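Local coordinates for protein 2-hydroxyhepta-2,4-diene-1,7-dioate isomerase (Mycobacterium marinum, PDB 3QDF) that binds zinc and probably acts as an isomerase or acylpyruvate-type hydrolase of the fumarylacetoacetate hydrolase family, at residues E35-E38 / P44-T47; V93-P98 / G150-A155; D157-D162 / T166-H171. All blocks are in the same frame, centred on the assembly; numbering follows the deposited sequence.

Contact 1 of 3, residues E35-E38 / P44-T47; sequences EIAE and PNFT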
loop_
_atom_site.group_PDB
_atom_site.type_symbol
_atom_site.label_atom_id
_atom_site.label_comp_id
_atom_site.label_asym_id
_atom_site.label_seq_id
_atom_site.Cartn_x
_atom_site.Cartn_y
_atom_site.Cartn_z
ATOM N N GLU A 35 11.606 -18.317 1.383
ATOM C CA GLU A 35 10.322 -18.752 1.922
ATOM C C GLU A 35 10.267 -18.751 3.456
ATOM O O GLU A 35 11.133 -19.307 4.131
ATOM C CB GLU A 35 9.954 -20.141 1.380
ATOM C CG GLU A 35 8.485 -20.517 1.546
ATOM C CD GLU A 35 8.169 -21.953 1.119
ATOM O OE1 GLU A 35 9.016 -22.873 1.287
ATOM O OE2 GLU A 35 7.044 -22.162 0.624
ATOM N N ILE A 36 9.243 -18.105 3.985
ATOM C CA ILE A 36 9.001 -18.049 5.417
ATOM C C ILE A 36 8.094 -19.219 5.803
ATOM O O ILE A 36 7.120 -19.535 5.095
ATOM C CB ILE A 36 8.401 -16.657 5.830
ATOM C CG1 ILE A 36 9.539 -15.622 5.870
ATOM C CG2 ILE A 36 7.694 -16.704 7.182
ATOM C CD1 ILE A 36 9.082 -14.216 5.804
ATOM N N ALA A 37 8.432 -19.863 6.916
ATOM C CA ALA A 37 7.617 -20.950 7.445
ATOM C C ALA A 37 6.615 -20.382 8.430
ATOM O O ALA A 37 5.409 -20.446 8.194
ATOM C CB ALA A 37 8.495 -22.039 8.108
ATOM N N GLU A 38 7.104 -19.810 9.528
ATOM C CA GLU A 38 6.208 -19.325 10.581
ATOM C C GLU A 38 6.527 -17.908 11.066
ATOM O O GLU A 38 7.617 -17.376 10.818
ATOM C CB GLU A 38 6.210 -20.302 11.767
ATOM C CG GLU A 38 5.744 -21.711 11.415
ATOM C CD GLU A 38 5.600 -22.595 12.638
ATOM O OE1 GLU A 38 4.787 -22.253 13.532
ATOM O OE2 GLU A 38 6.282 -23.640 12.714
ATOM N N PRO A 44 10.340 -14.066 12.080
ATOM C CA PRO A 44 10.049 -15.115 11.106
ATOM C C PRO A 44 11.146 -16.164 11.108
ATOM O O PRO A 44 12.311 -15.836 11.323
ATOM C CB PRO A 44 10.035 -14.369 9.759
ATOM C CG PRO A 44 10.128 -12.865 10.112
ATOM C CD PRO A 44 10.816 -12.823 11.439
ATOM N N ASN A 45 10.759 -17.422 10.919
ATOM C CA ASN A 45 11.697 -18.485 10.612
ATOM C C ASN A 45 11.425 -18.971 9.183
ATOM O O ASN A 45 10.397 -18.644 8.601
ATOM C CB ASN A 45 11.642 -19.614 11.664
ATOM C CG ASN A 45 10.257 -20.192 11.843
ATOM O OD1 ASN A 45 9.541 -20.446 10.873
ATOM N ND2 ASN A 45 9.874 -20.414 13.088
ATOM N N PHE A 46 12.340 -19.753 8.624
ATOM C CA PHE A 46 12.354 -20.028 7.189
ATOM C C PHE A 46 12.271 -21.524 6.901
ATOM O O PHE A 46 12.712 -22.330 7.711
ATOM C CB PHE A 46 13.623 -19.428 6.586
ATOM C CG PHE A 46 13.790 -17.964 6.900
ATOM C CD1 PHE A 46 13.157 -17.007 6.120
ATOM C CD2 PHE A 46 14.573 -17.549 7.984
ATOM C CE1 PHE A 46 13.297 -15.640 6.400
ATOM C CE2 PHE A 46 14.720 -16.187 8.293
ATOM C CZ PHE A 46 14.062 -15.215 7.490
ATOM N N THR A 47 11.693 -21.886 5.761
ATOM C CA THR A 47 11.510 -23.299 5.418
ATOM C C THR A 47 12.810 -23.918 4.922
ATOM O O THR A 47 12.974 -25.119 4.990
ATOM C CB THR A 47 10.476 -23.499 4.280
ATOM O OG1 THR A 47 10.934 -22.812 3.107
ATOM C CG2 THR A 47 9.087 -22.981 4.663
#

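Contact 2 of 3, residues V93-P98 / G150-A155; sequences VIFLKP and GNDVSA. With ZN (zinc ion), chain B.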
loop_
_atom_site.group_PDB
_atom_site.type_symbol
_atom_site.label_atom_id
_atom_site.label_comp_id
_atom_site.label_asym_id
_atom_site.label_seq_id
_atom_site.Cartn_x
_atom_site.Cartn_y
_atom_site.Cartn_z
ATOM N N VAL A 93 -9.155 13.026 8.988
ATOM C CA VAL A 93 -10.409 12.510 8.468
ATOM C C VAL A 93 -10.098 11.114 7.956
ATOM O O VAL A 93 -9.236 10.939 7.091
ATOM C CB VAL A 93 -10.969 13.399 7.347
ATOM C CG1 VAL A 93 -12.181 12.733 6.686
ATOM C CG2 VAL A 93 -11.378 14.759 7.916
ATOM N N ILE A 94 -10.762 10.122 8.526
ATOM C CA ILE A 94 -10.486 8.741 8.161
ATOM C C ILE A 94 -11.663 8.121 7.419
ATOM O O ILE A 94 -12.784 8.594 7.535
ATOM C CB ILE A 94 -10.069 7.884 9.379
ATOM C CG1 ILE A 94 -11.221 7.700 10.364
ATOM C CG2 ILE A 94 -8.811 8.512 10.088
ATOM C CD1 ILE A 94 -11.014 6.503 11.285
ATOM N N PHE A 95 -11.379 7.078 6.642
ATOM C CA PHE A 95 -12.392 6.313 5.921
ATOM C C PHE A 95 -11.859 4.911 5.711
ATOM O O PHE A 95 -10.718 4.644 6.039
ATOM C CB PHE A 95 -12.782 6.972 4.595
ATOM C CG PHE A 95 -11.630 7.164 3.627
ATOM C CD1 PHE A 95 -10.836 8.300 3.692
ATOM C CD2 PHE A 95 -11.368 6.212 2.632
ATOM C CE1 PHE A 95 -9.769 8.497 2.782
ATOM C CE2 PHE A 95 -10.312 6.388 1.703
ATOM C CZ PHE A 95 -9.511 7.535 1.778
ATOM N N LEU A 96 -12.693 4.023 5.184
ATOM C CA LEU A 96 -12.313 2.637 4.973
ATOM C C LEU A 96 -12.415 2.258 3.504
ATOM O O LEU A 96 -13.296 2.739 2.778
ATOM C CB LEU A 96 -13.206 1.701 5.812
ATOM C CG LEU A 96 -13.074 1.786 7.339
ATOM C CD1 LEU A 96 -14.229 1.098 8.022
ATOM C CD2 LEU A 96 -11.749 1.113 7.773
ATOM N N LYS A 97 -11.492 1.398 3.089
ATOM C CA LYS A 97 -11.615 0.652 1.864
ATOM C C LYS A 97 -11.768 -0.815 2.252
ATOM O O LYS A 97 -11.104 -1.265 3.198
ATOM C CB LYS A 97 -10.389 0.865 0.978
ATOM C CG LYS A 97 -10.322 2.289 0.362
ATOM C CD LYS A 97 -8.905 2.593 -0.179
ATOM C CE LYS A 97 -8.700 2.058 -1.637
ATOM N NZ LYS A 97 -9.186 3.036 -2.710
ATOM N N PRO A 98 -12.640 -1.571 1.535
ATOM C CA PRO A 98 -12.860 -2.983 1.846
ATOM C C PRO A 98 -11.654 -3.789 1.372
ATOM O O PRO A 98 -11.033 -3.419 0.376
ATOM C CB PRO A 98 -14.106 -3.320 1.020
ATOM C CG PRO A 98 -13.984 -2.439 -0.195
ATOM C CD PRO A 98 -13.378 -1.149 0.319
ATOM N N GLY A 150 0.701 2.087 -1.222
ATOM C CA GLY A 150 -0.673 1.930 -1.640
ATOM C C GLY A 150 -1.037 2.898 -2.747
ATOM O O GLY A 150 -0.436 3.990 -2.877
ATOM N N ASN A 151 -2.009 2.482 -3.566
ATOM C CA ASN A 151 -2.629 3.347 -4.562
ATOM C C ASN A 151 -4.103 3.484 -4.202
ATOM O O ASN A 151 -4.908 2.554 -4.440
ATOM C CB ASN A 151 -2.474 2.764 -5.986
ATOM C CG ASN A 151 -2.858 3.761 -7.084
ATOM O OD1 ASN A 151 -3.525 4.755 -6.827
ATOM N ND2 ASN A 151 -2.435 3.482 -8.320
ATOM N N ASP A 152 -4.462 4.633 -3.621
ATOM C CA ASP A 152 -5.849 4.877 -3.210
ATOM C C ASP A 152 -6.725 5.278 -4.411
ATOM O O ASP A 152 -7.091 6.465 -4.603
ATOM C CB ASP A 152 -5.887 5.950 -2.120
ATOM C CG ASP A 152 -7.289 6.189 -1.589
ATOM O OD1 ASP A 152 -8.174 5.333 -1.818
ATOM O OD2 ASP A 152 -7.504 7.224 -0.932
ATOM N N VAL A 153 -7.066 4.293 -5.234
ATOM C CA VAL A 153 -7.818 4.593 -6.462
ATOM C C VAL A 153 -9.223 5.116 -6.122
ATOM O O VAL A 153 -9.908 4.563 -5.248
ATOM C CB VAL A 153 -7.822 3.386 -7.420
ATOM C CG1 VAL A 153 -8.484 3.750 -8.716
ATOM C CG2 VAL A 153 -6.390 2.930 -7.684
ATOM N N SER A 154 -9.629 6.200 -6.796
ATOM C CA SER A 154 -10.800 6.971 -6.389
ATOM C C SER A 154 -11.614 7.465 -7.594
ATOM O O SER A 154 -11.095 8.217 -8.447
ATOM C CB SER A 154 -10.369 8.189 -5.562
ATOM O OG SER A 154 -9.422 7.833 -4.553
ATOM N N ALA A 155 -12.879 7.044 -7.654
ATOM C CA ALA A 155 -13.839 7.568 -8.626
ATOM C C ALA A 155 -14.367 8.931 -8.140
ATOM O O ALA A 155 -15.259 8.995 -7.275
ATOM C CB ALA A 155 -14.977 6.583 -8.813
HETATM ZN ZN ZN B . -6.105 8.676 -0.282
HETATM O O HOH W 1 -5.856 7.860 1.827
#

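Contact 3 of 3, residues D157-D162 / T166-H171; sequences DQQKSD and TRAKGH. With EDO (1,2-ethanediol), chain D.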
loop_
_atom_site.group_PDB
_atom_site.type_symbol
_atom_site.label_atom_id
_atom_site.label_comp_id
_atom_site.label_asym_id
_atom_site.label_seq_id
_atom_site.Cartn_x
_atom_site.Cartn_y
_atom_site.Cartn_z
ATOM N N ASP A 157 -16.221 11.383 -9.562
ATOM C CA ASP A 157 -17.652 11.678 -9.813
ATOM C C ASP A 157 -18.548 11.107 -8.687
ATOM O O ASP A 157 -19.473 11.773 -8.195
ATOM C CB ASP A 157 -18.101 11.169 -11.203
ATOM C CG ASP A 157 -17.796 9.669 -11.430
ATOM O OD1 ASP A 157 -16.945 9.069 -10.713
ATOM O OD2 ASP A 157 -18.401 9.082 -12.358
ATOM N N GLN A 158 -18.221 9.885 -8.274
ATOM C CA GLN A 158 -18.946 9.173 -7.228
ATOM C C GLN A 158 -18.717 9.754 -5.842
ATOM O O GLN A 158 -19.623 9.722 -5.010
ATOM C CB GLN A 158 -18.580 7.696 -7.261
ATOM C CG GLN A 158 -18.949 7.063 -8.601
ATOM C CD GLN A 158 -18.610 5.590 -8.677
ATOM O OE1 GLN A 158 -18.098 4.999 -7.711
ATOM N NE2 GLN A 158 -18.899 4.981 -9.828
ATOM N N GLN A 159 -17.527 10.301 -5.606
ATOM C CA GLN A 159 -17.221 11.021 -4.363
ATOM C C GLN A 159 -18.127 12.225 -4.191
ATOM O O GLN A 159 -18.738 12.422 -3.140
ATOM C CB GLN A 159 -15.770 11.516 -4.355
ATOM C CG GLN A 159 -14.862 10.692 -3.512
ATOM C CD GLN A 159 -13.481 11.282 -3.405
ATOM O OE1 GLN A 159 -12.643 11.089 -4.280
ATOM N NE2 GLN A 159 -13.227 11.985 -2.318
ATOM N N LYS A 160 -18.203 13.026 -5.246
ATOM C CA LYS A 160 -18.978 14.250 -5.237
ATOM C C LYS A 160 -20.459 13.883 -5.142
ATOM O O LYS A 160 -21.222 14.492 -4.385
ATOM C CB LYS A 160 -18.660 15.038 -6.519
ATOM C CG LYS A 160 -19.523 16.253 -6.794
ATOM C CD LYS A 160 -19.182 16.803 -8.180
ATOM C CE LYS A 160 -20.430 17.161 -8.946
ATOM N NZ LYS A 160 -20.793 18.611 -8.848
ATOM N N SER A 161 -20.844 12.854 -5.890
ATOM C CA SER A 161 -22.227 12.414 -5.958
ATOM C C SER A 161 -22.748 11.851 -4.610
ATOM O O SER A 161 -23.831 12.244 -4.155
ATOM C CB SER A 161 -22.375 11.418 -7.107
ATOM O OG SER A 161 -23.715 11.092 -7.308
ATOM N N ASP A 162 -21.962 10.979 -3.966
ATOM C CA ASP A 162 -22.323 10.365 -2.674
ATOM C C ASP A 162 -22.101 11.217 -1.413
ATOM O O ASP A 162 -22.728 10.932 -0.377
ATOM C CB ASP A 162 -21.521 9.066 -2.444
ATOM C CG ASP A 162 -21.869 7.957 -3.434
ATOM O OD1 ASP A 162 -22.759 8.145 -4.281
ATOM O OD2 ASP A 162 -21.229 6.887 -3.362
ATOM N N THR A 166 -16.938 6.204 0.502
ATOM C CA THR A 166 -16.867 4.743 0.483
ATOM C C THR A 166 -16.965 4.128 -0.917
ATOM O O THR A 166 -16.066 3.382 -1.336
ATOM C CB THR A 166 -17.910 4.110 1.410
ATOM O OG1 THR A 166 -17.684 4.560 2.745
ATOM C CG2 THR A 166 -17.807 2.601 1.387
ATOM N N ARG A 167 -18.045 4.426 -1.633
ATOM C CA ARG A 167 -18.226 3.811 -2.941
ATOM C C ARG A 167 -17.109 4.202 -3.922
ATOM O O ARG A 167 -16.522 3.339 -4.566
ATOM C CB ARG A 167 -19.602 4.126 -3.521
ATOM C CG ARG A 167 -19.724 3.693 -4.986
ATOM C CD ARG A 167 -21.155 3.838 -5.499
ATOM N NE ARG A 167 -21.561 5.226 -5.693
ATOM C CZ ARG A 167 -21.916 5.762 -6.862
ATOM N NH1 ARG A 167 -21.916 5.029 -7.981
ATOM N NH2 ARG A 167 -22.312 7.036 -6.915
ATOM N N ALA A 168 -16.820 5.496 -4.018
ATOM C CA ALA A 168 -15.769 6.016 -4.907
ATOM C C ALA A 168 -14.451 5.291 -4.713
ATOM O O ALA A 168 -13.734 5.012 -5.676
ATOM C CB ALA A 168 -15.570 7.537 -4.676
ATOM N N LYS A 169 -14.139 4.949 -3.462
ATOM C CA LYS A 169 -12.835 4.363 -3.155
ATOM C C LYS A 169 -12.842 2.835 -2.949
ATOM O O LYS A 169 -11.797 2.239 -2.663
ATOM C CB LYS A 169 -12.229 5.082 -1.950
ATOM C CG LYS A 169 -11.680 6.461 -2.316
ATOM C CD LYS A 169 -11.555 7.340 -1.096
ATOM C CE LYS A 169 -11.023 8.713 -1.446
ATOM N NZ LYS A 169 -9.656 8.685 -2.037
ATOM N N GLY A 170 -14.007 2.204 -3.127
ATOM C CA GLY A 170 -14.214 0.827 -2.637
ATOM C C GLY A 170 -14.395 -0.244 -3.703
ATOM O O GLY A 170 -14.657 -1.406 -3.372
ATOM N N HIS A 171 -14.263 0.139 -4.980
ATOM C CA HIS A 171 -14.423 -0.814 -6.086
ATOM C C HIS A 171 -13.350 -1.893 -6.038
ATOM O O HIS A 171 -12.243 -1.633 -5.560
ATOM C CB HIS A 171 -14.380 -0.093 -7.427
ATOM C CG HIS A 171 -15.566 0.794 -7.660
ATOM N ND1 HIS A 171 -16.705 0.353 -8.288
ATOM C CD2 HIS A 171 -15.797 2.085 -7.325
ATOM C CE1 HIS A 171 -17.594 1.333 -8.336
ATOM N NE2 HIS A 171 -17.067 2.398 -7.762
HETATM C C1 EDO D . -8.124 10.726 0.150
HETATM O O1 EDO D . -6.690 10.636 0.298
HETATM C C2 EDO D . -8.596 12.043 -0.480
HETATM O O2 EDO D . -9.643 11.790 -1.444
HETATM O O HOH W 2 -18.442 7.514 -2.946
#

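Contact 1 of 3, residues E35-E38 / P44-T47
With OG1 of T47 set between its backbone N and carbonyl carbon (chi1 60°) and CG of E35 anti to N (chi1 -163°), the extended glutamate chain runs to the threonine hydroxyl. T47 OG1 donates to E35 OE1 at 2.6 Å, meeting that oxygen on its anti side, somewhat out of the carboxylate plane. The same oxygen pairs with R49, whose backbone N in turn binds T47 OG1. The amide of N45 folds back so that OD1 accepts E38 N at 2.9 Å with an N-H...O angle of 137°.

Backbone bonds join the antiparallel strands: A37 N to N45 O at 2.9 Å, and T47 N to E35 O at 3.1 Å. Between them I36 faces F46 as a non-hydrogen-bonded pair, with CA atoms 4.3 Å apart. Their side chains set off in diverging directions, yet I36 CG1 still touches F46 CE1 at 3.8 Å, while I36 CD1 touches P44 CB.

The hairpin of strands 32-38 and 45-52 is therefore closed by side-chain polar bonds as well as by its backbone ladder, and the arginine pairing is consistent with E35 being ionised.

Contact 2 of 3, residues V93-P98 / G150-A155
K97 and F95 approach the D152 carboxylate from different directions and meet different oxygens. The lysine chain crosses the aspartate at a slant, bending at chi3 and chi4 (both 85°), and its NZ reaches D152 OD1 at 2.7 Å in a salt bridge directed nearly along the C-O axis. K97 CD and CE also lie 3.3 Å from D152 OD1, so the oxygen meets methylene as well as ammonium.

F95 and D152 point at each other from opposite sides. The ring edge, not its face, is presented: F95 CZ lies 3.4 Å from D152 OD2, the oxygen sits in the ring plane, and ring and carboxylate planes are 26° apart. This places the partly positive C-H rim against the oxygen that binds zinc.

D152 OD2 coordinates the zinc ion at 2.1 Å, alongside E121, E123, a water 2.3 Å from the metal and a hydroxyl of ethanediol, probably from the crystallisation liquor. OD2 thus serves the metal and also accepts from K169 NZ, while OD1 serves K97; the lysine would restrain the ligand's rotation and offset part of the site's negative charge. S154 OG donates to D152 O at 2.7 Å, bracing the inverse gamma turn centred on D152.

K97 NZ also bonds to the carbonyl oxygens of K169 and F174. Strand 94-97 pairs with strand 67-70, and the aspartate turn interrupts strand 144-155, which runs between strands 118-128 and 175-182; the contact therefore joins strand 94-97 to this turn beside the zinc ion.

Contact 3 of 3, residues D157-D162 / T166-H171
Q158 reaches from the helix across R167 to H171, and its chain can be followed atom by atom. CB lies 3.8 Å from R167 NH2, beside one of the guanidinium's terminal nitrogens. CG, anti to the carbonyl carbon (chi1 -61°), sits over one face of the guanidinium, 3.5 Å above its plane and offset toward the rim. CD comes within 3.4 Å of R167 NH1, and the amide and guanidinium planes are 11° apart: the two groups are stacked although their chains cross at about a right angle. At the tip, Q158 NE2 lies 3.5 Å from R167 NH1, and OE1 accepts H171 NE2 at 2.8 Å. The N-H...O angle is 169°, and the donor lies in the carbonyl plane on a lone pair, while OE1 lies in the imidazole plane; the bond restrains the turn of both groups and is consistent with a proton on NE2.

The edge of the same guanidinium is held by D162. R167 NE donates to D162 OD2 and NH2 to D162 OD1, both at 2.9 Å, a side-on bidentate salt bridge that fixes the orientation of the guanidinium whose face the glutamine covers. A water that accepts from A168 N lies close to D162 OD2. At the next helix residue, Q159 CG packs on A168 CB at 3.4 Å.

Helix 156-162 and the short, weakly bonded helix 166-169 are thereby closed against each other across a three-residue turn. A168 pairs through its backbone with A155 at the end of strand 144-155, and K169 NZ extends inward to S154, D152 and an ethanediol molecule beside the zinc site.

How the contacts relate
Contact 2 is the buried one, centred about 10 Å from the middle of the chain, whereas contacts 1 and 3 are partly buried, their centres about 23 and 19 Å from it. Contact 1 lies in the N-terminal part of the protein, on the opposite side of the chain's centre from the other two, and its nearest atoms are about 20 Å from contact 2. Its chemistry is that of a hairpin, backbone bonds supplemented by two that use side chains. Contacts 2 and 3 adjoin: strand 144-155 leads into helix 156-162, and K169 joins them through its ammonium and carbonyl. Both use a lysine- or arginine-carboxylate salt bridge, toward a metal ligand in contact 2 and between helices in contact 3.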